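Local coordinates for molybdopterin biosynthesis moeA protein (PDB 1WU2) that probably acts late in molybdenum cofactor biosynthesis, helping to insert the metal into molybdopterin, at residues P300-V303 with F304-N308; T159-R162 with P163-A167. One frame throughout, in Å; residues are numbered along the deposited sequence.

Contact 1 of 2, residues P300-V303 with F304-N308; sequences PVSV and FAQFN
The carboxamide of Q306 lies beside S302, its CD 3.5 Å from S302 O, while the ring of F304 carries an amide nitrogen over one face. That nitrogen is N308 ND2, 3.2 Å above the plane of the F304 ring and over its centre; Y396 meets the same ring edge-to-face. With CG of F304 anti to its own nitrogen (chi1 -176°), the ring is carried away from P300-V303, although F304 CB still approaches P300 O at 3.5 Å.

N308 ND2 is also bonded to F304 O at 2.9 Å. This oxygen is gripped twice, by N308 N and N308 ND2, which arrive from opposite faces of the carbonyl plane, so the side chain of N308 is pinned between ring and backbone. The backbone follows the usual helical rule: F304 N, Q306 N and F307 N donate to the oxygens of P300, S302 and V303, F307 N making the shortest of these bonds at 2.8 Å, and A305 N reaches V301 O weakly. The polar end of Q306 is used beyond the turn, NE2 bonding to G284 O, and S302 OG bonds to S297 OG.

This opening of helix 300-319 is buried on several sides: P300, V303 and F307 pack on helix 212-222, A305 and N308 on F345 of strand 343-351, and V301 and F304 on helix 367-371.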
ATOM      1  N   PRO A 300     -21.970   3.848   4.722  1.00 36.68           N
ATOM      2  CA  PRO A 300     -20.560   3.462   4.556  1.00 36.01           C
ATOM      3  C   PRO A 300     -20.122   3.110   3.136  1.00 35.14           C
ATOM      4  O   PRO A 300     -19.081   3.591   2.698  1.00 34.95           O
ATOM      5  CB  PRO A 300     -20.429   2.237   5.465  1.00 36.13           C
ATOM      6  CG  PRO A 300     -21.432   2.449   6.524  1.00 36.47           C
ATOM      7  CD  PRO A 300     -22.583   3.150   5.869  1.00 36.73           C
ATOM      8  N   VAL A 301     -20.897   2.297   2.429  1.00 34.11           N
ATOM      9  CA  VAL A 301     -20.533   1.901   1.067  1.00 33.32           C
ATOM     10  C   VAL A 301     -20.459   3.130   0.161  1.00 32.28           C
ATOM     11  O   VAL A 301     -19.540   3.263  -0.644  1.00 32.00           O
ATOM     12  CB  VAL A 301     -21.528   0.873   0.476  1.00 33.39           C
ATOM     13  CG1 VAL A 301     -21.179   0.556  -0.977  1.00 33.58           C
ATOM     14  CG2 VAL A 301     -21.541  -0.406   1.314  1.00 33.65           C
ATOM     15  N   SER A 302     -21.431   4.020   0.310  1.00 31.11           N
ATOM     16  CA  SER A 302     -21.497   5.252  -0.475  1.00 30.37           C
ATOM     17  C   SER A 302     -20.406   6.281  -0.131  1.00 29.39           C
ATOM     18  O   SER A 302     -19.930   6.990  -1.013  1.00 29.34           O
ATOM     19  CB  SER A 302     -22.884   5.876  -0.317  1.00 30.42           C
ATOM     20  OG  SER A 302     -23.019   7.046  -1.101  1.00 30.98           O
ATOM     21  N   VAL A 303     -20.022   6.370   1.140  1.00 28.33           N
ATOM     22  CA  VAL A 303     -18.929   7.252   1.562  1.00 27.46           C
ATOM     23  C   VAL A 303     -17.590   6.771   0.998  1.00 26.67           C
ATOM     24  O   VAL A 303     -16.743   7.584   0.639  1.00 26.43           O
ATOM     25  CB  VAL A 303     -18.827   7.337   3.111  1.00 27.42           C
ATOM     26  CG1 VAL A 303     -17.516   7.997   3.553  1.00 27.68           C
ATOM     27  CG2 VAL A 303     -20.005   8.094   3.671  1.00 27.32           C
ATOM     28  N   PHE A 304     -17.412   5.454   0.931  1.00 25.85           N
ATOM     29  CA  PHE A 304     -16.175   4.842   0.447  1.00 25.35           C
ATOM     30  C   PHE A 304     -15.948   5.160  -1.026  1.00 24.97           C
ATOM     31  O   PHE A 304     -14.848   5.529  -1.423  1.00 24.77           O
ATOM     32  CB  PHE A 304     -16.233   3.327   0.654  1.00 25.22           C
ATOM     33  CG  PHE A 304     -14.964   2.601   0.283  1.00 24.97           C
ATOM     34  CD1 PHE A 304     -13.924   2.479   1.197  1.00 24.44           C
ATOM     35  CD2 PHE A 304     -14.826   2.009  -0.968  1.00 24.54           C
ATOM     36  CE1 PHE A 304     -12.761   1.799   0.866  1.00 24.12           C
ATOM     37  CE2 PHE A 304     -13.668   1.327  -1.306  1.00 24.52           C
ATOM     38  CZ  PHE A 304     -12.631   1.222  -0.389  1.00 24.73           C
ATOM     39  N   ALA A 305     -16.996   5.010  -1.827  1.00 24.73           N
ATOM     40  CA  ALA A 305     -16.940   5.333  -3.251  1.00 24.51           C
ATOM     41  C   ALA A 305     -16.694   6.826  -3.469  1.00 24.30           C
ATOM     42  O   ALA A 305     -15.951   7.217  -4.368  1.00 23.92           O
ATOM     43  CB  ALA A 305     -18.223   4.908  -3.931  1.00 24.59           C
ATOM     44  N   GLN A 306     -17.312   7.655  -2.635  1.00 24.12           N
ATOM     45  CA  GLN A 306     -17.118   9.099  -2.709  1.00 24.11           C
ATOM     46  C   GLN A 306     -15.701   9.497  -2.307  1.00 23.91           C
ATOM     47  O   GLN A 306     -15.152  10.457  -2.838  1.00 23.59           O
ATOM     48  CB  GLN A 306     -18.133   9.819  -1.828  1.00 24.20           C
ATOM     49  CG  GLN A 306     -19.522   9.888  -2.449  1.00 24.73           C
ATOM     50  CD  GLN A 306     -20.579  10.378  -1.480  1.00 25.18           C
ATOM     51  OE1 GLN A 306     -20.315  10.532  -0.283  1.00 24.84           O
ATOM     52  NE2 GLN A 306     -21.780  10.626  -1.993  1.00 25.08           N
ATOM     53  N   PHE A 307     -15.106   8.755  -1.377  1.00 23.90           N
ATOM     54  CA  PHE A 307     -13.758   9.062  -0.920  1.00 23.99           C
ATOM     55  C   PHE A 307     -12.746   8.710  -2.005  1.00 23.92           C
ATOM     56  O   PHE A 307     -11.876   9.509  -2.327  1.00 23.85           O
ATOM     57  CB  PHE A 307     -13.419   8.323   0.378  1.00 24.25           C
ATOM     58  CG  PHE A 307     -12.027   8.602   0.871  1.00 24.70           C
ATOM     59  CD1 PHE A 307     -11.783   9.645   1.748  1.00 24.97           C
ATOM     60  CD2 PHE A 307     -10.958   7.846   0.419  1.00 25.35           C
ATOM     61  CE1 PHE A 307     -10.499   9.917   2.177  1.00 25.27           C
ATOM     62  CE2 PHE A 307      -9.672   8.112   0.846  1.00 25.34           C
ATOM     63  CZ  PHE A 307      -9.439   9.147   1.724  1.00 25.43           C
ATOM     64  N   ASN A 308     -12.872   7.515  -2.570  1.00 23.77           N
ATOM     65  CA  ASN A 308     -11.957   7.052  -3.610  1.00 23.67           C
ATOM     66  C   ASN A 308     -12.057   7.847  -4.912  1.00 23.50           C
ATOM     67  O   ASN A 308     -11.050   8.062  -5.588  1.00 23.59           O
ATOM     68  CB  ASN A 308     -12.179   5.562  -3.883  1.00 23.69           C
ATOM     69  CG  ASN A 308     -11.501   4.681  -2.858  1.00 23.75           C
ATOM     70  OD1 ASN A 308     -10.294   4.457  -2.929  1.00 24.49           O
ATOM     71  ND2 ASN A 308     -12.270   4.183  -1.894  1.00 24.24           N
TER

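Contact 2 of 2, residues T159-R162 with P163-A167; sequences TILR and PQDVA
Helix 163-171 begins with a cap in which R162 takes the N-cap position and D165, three residues on, turns back to it. V166 N donates to R162 O at 3.1 Å, closing the first turn, and P163 follows the cap directly, where a helix needs no backbone N-H. The carboxylate of D165 turns back toward the incoming chain, its CG lying beside its own nitrogen (chi1 -56°). D165 OD2 accepts from R162 N at 3.1 Å, a bond to be read with some caution because this oxygen crowds a neighbour in the model.

D165 OD1 takes R162 NH1 on its syn lone pair at 3.3 Å, a rather long salt bridge whose planes stand 47° apart. The arginine chain bends at chi2 and chi3, which brings its flat end round to D165 and under the amide of Q164. Q164 NE2 sits 3.9 Å above the guanidinium centre, the two planes only 10° apart and therefore stacked, while Q164 OE1 comes 3.4 Å from R162 CB. Behind the carboxylate, L161 CD2 rests 3.7 Å from D165 CB.

Were R162 replaced by an alanine, D165 OD1 would probably lose its charged partner and the amide of Q164 the flat group it stacks on. The second subunit adds further partners: Q164 NE2 donates to L369 O of that chain, and R162 makes weak bonds to L370 O and S372 O there.

An acidic side chain at the third helical position, directed back at the N-cap nitrogen, is consistent with one half of a capping box, given the doubt over OD2; here it lies where a helix starts at the dimer interface.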
ATOM      1  N   THR A 159       7.414  11.846  -4.446  1.00 26.81           N
ATOM      2  CA  THR A 159       7.700  10.459  -4.113  1.00 26.63           C
ATOM      3  C   THR A 159       7.146  10.129  -2.732  1.00 26.29           C
ATOM      4  O   THR A 159       7.283  10.917  -1.800  1.00 26.02           O
ATOM      5  CB  THR A 159       9.221  10.209  -4.151  1.00 26.67           C
ATOM      6  OG1 THR A 159       9.709  10.413  -5.482  1.00 27.12           O
ATOM      7  CG2 THR A 159       9.558   8.749  -3.851  1.00 26.82           C
ATOM      8  N   ILE A 160       6.509   8.965  -2.625  1.00 26.00           N
ATOM      9  CA  ILE A 160       5.997   8.458  -1.359  1.00 25.82           C
ATOM     10  C   ILE A 160       7.063   7.507  -0.851  1.00 25.75           C
ATOM     11  O   ILE A 160       7.278   6.446  -1.431  1.00 25.93           O
ATOM     12  CB  ILE A 160       4.644   7.730  -1.547  1.00 25.78           C
ATOM     13  CG1 ILE A 160       3.618   8.654  -2.212  1.00 25.88           C
ATOM     14  CG2 ILE A 160       4.090   7.253  -0.199  1.00 25.85           C
ATOM     15  CD1 ILE A 160       2.457   7.911  -2.839  1.00 25.85           C
ATOM     16  N   LEU A 161       7.731   7.900   0.229  1.00 25.78           N
ATOM     17  CA  LEU A 161       8.957   7.249   0.666  1.00 25.88           C
ATOM     18  C   LEU A 161       8.722   5.829   1.183  1.00 25.92           C
ATOM     19  O   LEU A 161       7.802   5.579   1.952  1.00 25.85           O
ATOM     20  CB  LEU A 161       9.650   8.102   1.738  1.00 25.99           C
ATOM     21  CG  LEU A 161      10.080   9.504   1.284  1.00 26.01           C
ATOM     22  CD1 LEU A 161      10.377  10.401   2.482  1.00 26.31           C
ATOM     23  CD2 LEU A 161      11.285   9.434   0.363  1.00 26.26           C
ATOM     24  N   ARG A 162       9.553   4.901   0.718  1.00 26.05           N
ATOM     25  CA  ARG A 162       9.555   3.530   1.212  1.00 26.28           C
ATOM     26  C   ARG A 162      10.897   3.290   1.902  1.00 26.13           C
ATOM     27  O   ARG A 162      11.756   4.163   1.883  1.00 26.01           O
ATOM     28  CB  ARG A 162       9.346   2.533   0.066  1.00 26.43           C
ATOM     29  CG  ARG A 162       8.382   2.985  -1.022  1.00 27.18           C
ATOM     30  CD  ARG A 162       9.082   3.430  -2.292  1.00 28.59           C
ATOM     31  NE  ARG A 162       8.870   2.528  -3.415  1.00 28.99           N
ATOM     32  CZ  ARG A 162       9.601   2.532  -4.526  1.00 29.91           C
ATOM     33  NH1 ARG A 162      10.606   3.387  -4.684  1.00 30.36           N
ATOM     34  NH2 ARG A 162       9.326   1.675  -5.494  1.00 30.46           N
ATOM     35  N   PRO A 163      11.074   2.137   2.540  1.00 26.00           N
ATOM     36  CA  PRO A 163      12.341   1.812   3.210  1.00 25.94           C
ATOM     37  C   PRO A 163      13.612   1.996   2.368  1.00 26.08           C
ATOM     38  O   PRO A 163      14.600   2.496   2.907  1.00 25.89           O
ATOM     39  CB  PRO A 163      12.153   0.346   3.583  1.00 26.00           C
ATOM     40  CG  PRO A 163      10.681   0.228   3.810  1.00 26.06           C
ATOM     41  CD  PRO A 163      10.074   1.072   2.735  1.00 26.09           C
ATOM     42  N   GLN A 164      13.580   1.615   1.089  1.00 26.07           N
ATOM     43  CA  GLN A 164      14.736   1.764   0.201  1.00 26.05           C
ATOM     44  C   GLN A 164      15.037   3.232  -0.124  1.00 26.35           C
ATOM     45  O   GLN A 164      16.205   3.607  -0.289  1.00 26.31           O
ATOM     46  CB  GLN A 164      14.581   0.929  -1.091  1.00 25.99           C
ATOM     47  CG  GLN A 164      13.415   1.318  -2.025  1.00 25.52           C
ATOM     48  CD  GLN A 164      12.248   0.338  -1.963  1.00 24.98           C
ATOM     49  OE1 GLN A 164      11.633   0.169  -0.910  1.00 23.86           O
ATOM     50  NE2 GLN A 164      11.938  -0.304  -3.091  1.00 23.96           N
ATOM     51  N   ASP A 165      13.994   4.058  -0.204  1.00 26.45           N
ATOM     52  CA  ASP A 165      14.163   5.501  -0.398  1.00 26.74           C
ATOM     53  C   ASP A 165      14.817   6.142   0.827  1.00 26.81           C
ATOM     54  O   ASP A 165      15.670   7.017   0.694  1.00 26.80           O
ATOM     55  CB  ASP A 165      12.817   6.190  -0.665  1.00 26.89           C
ATOM     56  CG  ASP A 165      12.069   5.604  -1.857  1.00 27.55           C
ATOM     57  OD1 ASP A 165      12.706   4.986  -2.733  1.00 28.65           O
ATOM     58  OD2 ASP A 165      10.834   5.721  -2.005  1.00 28.72           O
ATOM     59  N   VAL A 166      14.412   5.699   2.017  1.00 26.86           N
ATOM     60  CA  VAL A 166      14.920   6.254   3.273  1.00 26.92           C
ATOM     61  C   VAL A 166      16.393   5.876   3.459  1.00 27.04           C
ATOM     62  O   VAL A 166      17.164   6.622   4.063  1.00 27.07           O
ATOM     63  CB  VAL A 166      14.063   5.787   4.484  1.00 26.87           C
ATOM     64  CG1 VAL A 166      14.618   6.310   5.799  1.00 26.87           C
ATOM     65  CG2 VAL A 166      12.621   6.258   4.326  1.00 26.57           C
ATOM     66  N   ALA A 167      16.774   4.727   2.910  1.00 27.17           N
ATOM     67  CA  ALA A 167      18.148   4.246   2.951  1.00 27.19           C
ATOM     68  C   ALA A 167      19.043   5.084   2.043  1.00 27.32           C
ATOM     69  O   ALA A 167      20.193   5.356   2.384  1.00 27.07           O
ATOM     70  CB  ALA A 167      18.197   2.787   2.533  1.00 27.22           C
TER

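In the fold
Contact 2 comes first along the chain, at the start of helix 163-171 in the MoeA N-terminal region, and contact 1 follows at the start of helix 300-319 in the probable molybdopterin-binding domain. Within one chain their centres lie 29 Å apart and their nearest atoms about 13 Å, so they do not touch. The dimer joins them: F304 of contact 1 packs on Q164 of the second subunit. Helix 367-371 and Y396 take part on both sides, lying against F304 in their own chain and meeting Q164 of the other. Two helix beginnings from different domains thus meet across the subunit boundary, one illustration of how dimerisation can tie domains together.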